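Local coordinates for hydrogenase maturation factor (Thermoanaerobacter tengcongensis, PDB 3VTH), which probably transfers the carbamoyl group of carbamoyl phosphate, with ATP, to the C-terminal cysteine of HypE during [NiFe]-hydrogenase maturation, at residues 547-559 against 569-581. Numbering follows the deposited sequence.
Sequences AIKKIYRTALGFI and FVEQVDSRELDII
The Tyr552 ring meets the carboxylate of Glu577 at its edge, the two planes 84° apart, while Ile581 CG1 lies over one face of the Arg553 guanidinium, offset toward its rim. The Phe569 ring has the carbonyl oxygen of Tyr552 at its edge. Alongside these flat groups is a worked example of knobs-into-holes packing, in the Kae1-like carbamoyltransferase region: Leu556, on helix 551-559, is the knob, set among Phe569, Val570, Leu578 and Ile581, and the axes of the segments 551-559 and 575-581 cross at -50°. Leu556 CD2 reaches Phe569 CE2 at 3.8 Å, and its CD1 meets Ile581 CD1 at 3.9 Å. Ala555 CB presses on Phe569 CZ at 3.6 Å, and Leu607 of helix 597-607 also touches the Phe569 side chain. With CG between its backbone N and carbonyl carbon (chi1 62°), Tyr552 carries its hydroxyl to the carboxylate of the extended Glu577; Lys612 makes a cation-pi contact with the ring. Arg553 NH2 is hydrogen-bonded to Pro542 O, at the end of strand 530-542. Tyr552 OH donates a very short hydrogen bond of 2.5 Å to Glu577 OE2 and accepts one from Lys550 NZ, while a water bridges Glu577 OE2 to Arg553 NH1, which lies 2.7 Å from the water oxygen.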
loop_
_atom_site.group_PDB
_atom_site.type_symbol
_atom_site.label_atom_id
_atom_site.label_comp_id
_atom_site.label_asym_id
_atom_site.label_seq_id
_atom_site.Cartn_x
_atom_site.Cartn_y
_atom_site.Cartn_z
ATOM N N ALA A 547 -3.643 16.522 -22.060
ATOM C CA ALA A 547 -2.878 17.448 -21.211
ATOM C C ALA A 547 -2.201 16.762 -20.021
ATOM O O ALA A 547 -1.215 17.278 -19.490
ATOM C CB ALA A 547 -3.745 18.625 -20.755
ATOM N N ILE A 548 -2.722 15.602 -19.615
ATOM C CA ILE A 548 -2.083 14.774 -18.590
ATOM C C ILE A 548 -0.590 14.560 -18.904
ATOM O O ILE A 548 0.266 14.801 -18.047
ATOM C CB ILE A 548 -2.810 13.391 -18.406
ATOM C CG1 ILE A 548 -4.234 13.555 -17.829
ATOM C CG2 ILE A 548 -1.952 12.389 -17.604
ATOM C CD1 ILE A 548 -4.380 14.517 -16.641
ATOM N N LYS A 549 -0.286 14.130 -20.129
ATOM C CA LYS A 549 1.100 13.871 -20.535
ATOM C C LYS A 549 1.804 15.015 -21.286
ATOM O O LYS A 549 3.013 15.200 -21.132
ATOM C CB LYS A 549 1.209 12.537 -21.290
ATOM C CG LYS A 549 1.138 11.318 -20.330
ATOM C CD LYS A 549 0.650 10.030 -21.008
ATOM C CE LYS A 549 1.555 9.624 -22.176
ATOM N NZ LYS A 549 1.261 8.242 -22.637
ATOM N N LYS A 550 1.060 15.773 -22.089
ATOM C CA LYS A 550 1.623 16.965 -22.738
ATOM C C LYS A 550 1.373 18.193 -21.854
ATOM O O LYS A 550 0.456 18.978 -22.100
ATOM C CB LYS A 550 1.051 17.150 -24.146
ATOM C CG LYS A 550 1.461 16.053 -25.133
ATOM C CD LYS A 550 1.424 16.542 -26.558
ATOM C CE LYS A 550 2.276 15.665 -27.467
ATOM N NZ LYS A 550 3.009 16.489 -28.483
ATOM N N ILE A 551 2.194 18.339 -20.815
ATOM C CA ILE A 551 1.925 19.307 -19.754
ATOM C C ILE A 551 2.100 20.773 -20.148
ATOM O O ILE A 551 1.631 21.654 -19.436
ATOM C CB ILE A 551 2.705 19.007 -18.440
ATOM C CG1 ILE A 551 4.200 19.281 -18.600
ATOM C CG2 ILE A 551 2.427 17.568 -17.954
ATOM C CD1 ILE A 551 4.970 19.169 -17.280
ATOM N N TYR A 552 2.767 21.045 -21.268
ATOM C CA TYR A 552 2.794 22.423 -21.757
ATOM C C TYR A 552 1.372 22.894 -22.108
ATOM O O TYR A 552 1.079 24.080 -22.021
ATOM C CB TYR A 552 3.769 22.610 -22.931
ATOM C CG TYR A 552 3.430 21.791 -24.159
ATOM C CD1 TYR A 552 3.898 20.480 -24.301
ATOM C CD2 TYR A 552 2.649 22.332 -25.190
ATOM C CE1 TYR A 552 3.587 19.726 -25.437
ATOM C CE2 TYR A 552 2.337 21.590 -26.326
ATOM C CZ TYR A 552 2.807 20.291 -26.442
ATOM O OH TYR A 552 2.494 19.554 -27.563
ATOM N N ARG A 553 0.489 21.953 -22.465
ATOM C CA ARG A 553 -0.930 22.245 -22.699
ATOM C C ARG A 553 -1.645 22.634 -21.411
ATOM O O ARG A 553 -2.538 23.484 -21.408
ATOM C CB ARG A 553 -1.637 21.041 -23.320
ATOM C CG ARG A 553 -1.134 20.641 -24.714
ATOM C CD ARG A 553 -1.818 19.357 -25.187
ATOM N NE ARG A 553 -3.270 19.503 -25.331
ATOM C CZ ARG A 553 -3.916 19.582 -26.495
ATOM N NH1 ARG A 553 -3.260 19.517 -27.650
ATOM N NH2 ARG A 553 -5.235 19.719 -26.505
ATOM N N THR A 554 -1.252 21.998 -20.313
ATOM C CA THR A 554 -1.784 22.353 -19.010
ATOM C C THR A 554 -1.345 23.764 -18.659
ATOM O O THR A 554 -2.160 24.572 -18.212
ATOM C CB THR A 554 -1.329 21.367 -17.907
ATOM O OG1 THR A 554 -1.973 20.113 -18.123
ATOM C CG2 THR A 554 -1.726 21.886 -16.526
ATOM N N ALA A 555 -0.067 24.068 -18.880
ATOM C CA ALA A 555 0.436 25.418 -18.622
ATOM C C ALA A 555 -0.306 26.469 -19.454
ATOM O O ALA A 555 -0.651 27.534 -18.945
ATOM C CB ALA A 555 1.939 25.499 -18.870
ATOM N N LEU A 556 -0.537 26.183 -20.734
ATOM C CA LEU A 556 -1.277 27.119 -21.599
ATOM C C LEU A 556 -2.699 27.381 -21.082
ATOM O O LEU A 556 -3.193 28.517 -21.094
ATOM C CB LEU A 556 -1.324 26.601 -23.037
ATOM C CG LEU A 556 0.010 26.658 -23.782
ATOM C CD1 LEU A 556 -0.090 25.924 -25.092
ATOM C CD2 LEU A 556 0.442 28.126 -24.002
ATOM N N GLY A 557 -3.360 26.320 -20.650
ATOM C CA GLY A 557 -4.641 26.452 -19.970
ATOM C C GLY A 557 -4.573 27.397 -18.776
ATOM O O GLY A 557 -5.424 28.276 -18.628
ATOM N N PHE A 558 -3.557 27.242 -17.933
ATOM C CA PHE A 558 -3.435 28.076 -16.723
ATOM C C PHE A 558 -3.180 29.552 -17.053
ATOM O O PHE A 558 -3.553 30.440 -16.266
ATOM C CB PHE A 558 -2.344 27.536 -15.778
ATOM C CG PHE A 558 -2.843 26.497 -14.797
ATOM C CD1 PHE A 558 -2.777 26.727 -13.425
ATOM C CD2 PHE A 558 -3.430 25.316 -15.246
ATOM C CE1 PHE A 558 -3.254 25.767 -12.499
ATOM C CE2 PHE A 558 -3.903 24.358 -14.339
ATOM C CZ PHE A 558 -3.819 24.597 -12.956
ATOM N N ILE A 559 -2.562 29.804 -18.212
ATOM C CA ILE A 559 -2.203 31.175 -18.608
ATOM C C ILE A 559 -3.044 31.730 -19.760
ATOM O O ILE A 559 -2.720 32.792 -20.292
ATOM C CB ILE A 559 -0.692 31.299 -18.968
ATOM C CG1 ILE A 559 -0.343 30.502 -20.241
ATOM C CG2 ILE A 559 0.157 30.903 -17.763
ATOM C CD1 ILE A 559 1.061 30.805 -20.841
ATOM N N PHE A 569 8.087 31.284 -22.921
ATOM C CA PHE A 569 7.412 29.998 -22.869
ATOM C C PHE A 569 6.531 29.742 -24.103
ATOM O O PHE A 569 6.654 28.696 -24.741
ATOM C CB PHE A 569 6.576 29.844 -21.583
ATOM C CG PHE A 569 5.722 28.614 -21.576
ATOM C CD1 PHE A 569 6.286 27.363 -21.316
ATOM C CD2 PHE A 569 4.359 28.696 -21.853
ATOM C CE1 PHE A 569 5.511 26.207 -21.330
ATOM C CE2 PHE A 569 3.560 27.545 -21.854
ATOM C CZ PHE A 569 4.141 26.294 -21.600
ATOM N N VAL A 570 5.635 30.673 -24.428
ATOM C CA VAL A 570 4.691 30.435 -25.531
ATOM C C VAL A 570 5.394 30.319 -26.897
ATOM O O VAL A 570 4.994 29.526 -27.742
ATOM C CB VAL A 570 3.504 31.470 -25.581
ATOM C CG1 VAL A 570 2.751 31.517 -24.247
ATOM C CG2 VAL A 570 3.989 32.841 -25.935
ATOM N N GLU A 571 6.463 31.090 -27.091
ATOM C CA GLU A 571 7.245 31.027 -28.332
ATOM C C GLU A 571 7.888 29.677 -28.628
ATOM O O GLU A 571 8.159 29.377 -29.791
ATOM C CB GLU A 571 8.300 32.124 -28.358
ATOM C CG GLU A 571 7.736 33.450 -28.806
ATOM C CD GLU A 571 8.790 34.532 -28.915
ATOM O OE1 GLU A 571 9.864 34.403 -28.275
ATOM O OE2 GLU A 571 8.537 35.516 -29.640
ATOM N N GLN A 572 8.115 28.880 -27.579
ATOM C CA GLN A 572 8.678 27.535 -27.697
ATOM C C GLN A 572 7.642 26.543 -28.204
ATOM O O GLN A 572 7.998 25.485 -28.724
ATOM C CB GLN A 572 9.181 27.026 -26.340
ATOM C CG GLN A 572 10.455 27.692 -25.810
ATOM C CD GLN A 572 10.840 27.148 -24.435
ATOM O OE1 GLN A 572 11.540 26.138 -24.323
ATOM N NE2 GLN A 572 10.376 27.816 -23.383
ATOM N N VAL A 573 6.361 26.858 -28.020
ATOM C CA VAL A 573 5.309 26.006 -28.570
ATOM C C VAL A 573 5.220 26.214 -30.084
ATOM O O VAL A 573 5.294 27.352 -30.587
ATOM C CB VAL A 573 3.937 26.180 -27.828
ATOM C CG1 VAL A 573 2.885 25.217 -28.375
ATOM C CG2 VAL A 573 4.120 25.917 -26.343
ATOM N N ASP A 574 5.129 25.096 -30.805
ATOM C CA ASP A 574 4.955 25.108 -32.256
ATOM C C ASP A 574 3.742 25.976 -32.583
ATOM O O ASP A 574 2.673 25.835 -31.972
ATOM C CB ASP A 574 4.800 23.673 -32.792
ATOM C CG ASP A 574 4.368 23.624 -34.258
ATOM O OD1 ASP A 574 3.182 23.315 -34.506
ATOM O OD2 ASP A 574 5.196 23.892 -35.159
ATOM N N SER A 575 3.944 26.888 -33.529
ATOM C CA SER A 575 3.016 27.971 -33.845
ATOM C C SER A 575 1.605 27.507 -34.238
ATOM O O SER A 575 0.607 28.092 -33.811
ATOM C CB SER A 575 3.630 28.829 -34.951
ATOM O OG SER A 575 2.770 29.880 -35.337
ATOM N N ARG A 576 1.534 26.458 -35.051
ATOM C CA ARG A 576 0.258 25.935 -35.520
ATOM C C ARG A 576 -0.481 25.232 -34.384
ATOM O O ARG A 576 -1.666 25.478 -34.171
ATOM C CB ARG A 576 0.458 25.026 -36.738
ATOM C CG ARG A 576 0.723 25.833 -38.011
ATOM C CD ARG A 576 1.563 25.100 -39.058
ATOM N NE ARG A 576 2.287 26.063 -39.885
ATOM C CZ ARG A 576 2.894 25.793 -41.041
ATOM N NH1 ARG A 576 2.881 24.568 -41.552
ATOM N NH2 ARG A 576 3.517 26.763 -41.697
ATOM N N GLU A 577 0.234 24.394 -33.637
ATOM C CA GLU A 577 -0.326 23.741 -32.460
ATOM C C GLU A 577 -0.820 24.748 -31.412
ATOM O O GLU A 577 -1.884 24.551 -30.813
ATOM C CB GLU A 577 0.684 22.770 -31.846
ATOM C CG GLU A 577 0.175 22.028 -30.604
ATOM C CD GLU A 577 1.158 20.986 -30.082
ATOM O OE1 GLU A 577 2.334 20.981 -30.520
ATOM O OE2 GLU A 577 0.749 20.167 -29.233
ATOM N N LEU A 578 -0.061 25.824 -31.205
ATOM C CA LEU A 578 -0.457 26.877 -30.266
ATOM C C LEU A 578 -1.802 27.508 -30.651
ATOM O O LEU A 578 -2.700 27.622 -29.819
ATOM C CB LEU A 578 0.617 27.967 -30.154
ATOM C CG LEU A 578 0.234 29.173 -29.280
ATOM C CD1 LEU A 578 0.127 28.757 -27.802
ATOM C CD2 LEU A 578 1.222 30.321 -29.450
ATOM N N ASP A 579 -1.918 27.919 -31.910
ATOM C CA ASP A 579 -3.149 28.504 -32.446
ATOM C C ASP A 579 -4.356 27.602 -32.158
ATOM O O ASP A 579 -5.401 28.065 -31.691
ATOM C CB ASP A 579 -3.003 28.706 -33.957
ATOM C CG ASP A 579 -4.157 29.497 -34.564
ATOM O OD1 ASP A 579 -4.339 30.679 -34.183
ATOM O OD2 ASP A 579 -4.863 28.941 -35.443
ATOM N N ILE A 580 -4.191 26.314 -32.427
ATOM C CA ILE A 580 -5.264 25.347 -32.273
ATOM C C ILE A 580 -5.671 25.194 -30.814
ATOM O O ILE A 580 -6.870 25.214 -30.482
ATOM C CB ILE A 580 -4.874 24.003 -32.923
ATOM C CG1 ILE A 580 -4.812 24.189 -34.448
ATOM C CG2 ILE A 580 -5.829 22.886 -32.503
ATOM C CD1 ILE A 580 -4.215 23.023 -35.223
ATOM N N ILE A 581 -4.676 25.061 -29.938
ATOM C CA ILE A 581 -4.936 24.930 -28.509
ATOM C C ILE A 581 -5.730 26.137 -27.996
ATOM O O ILE A 581 -6.741 25.966 -27.317
ATOM C CB ILE A 581 -3.625 24.757 -27.691
ATOM C CG1 ILE A 581 -3.016 23.376 -27.948
ATOM C CG2 ILE A 581 -3.877 24.949 -26.173
ATOM C CD1 ILE A 581 -1.567 23.223 -27.468
HETATM O O HOH W 1 -0.853 18.511 -28.149
#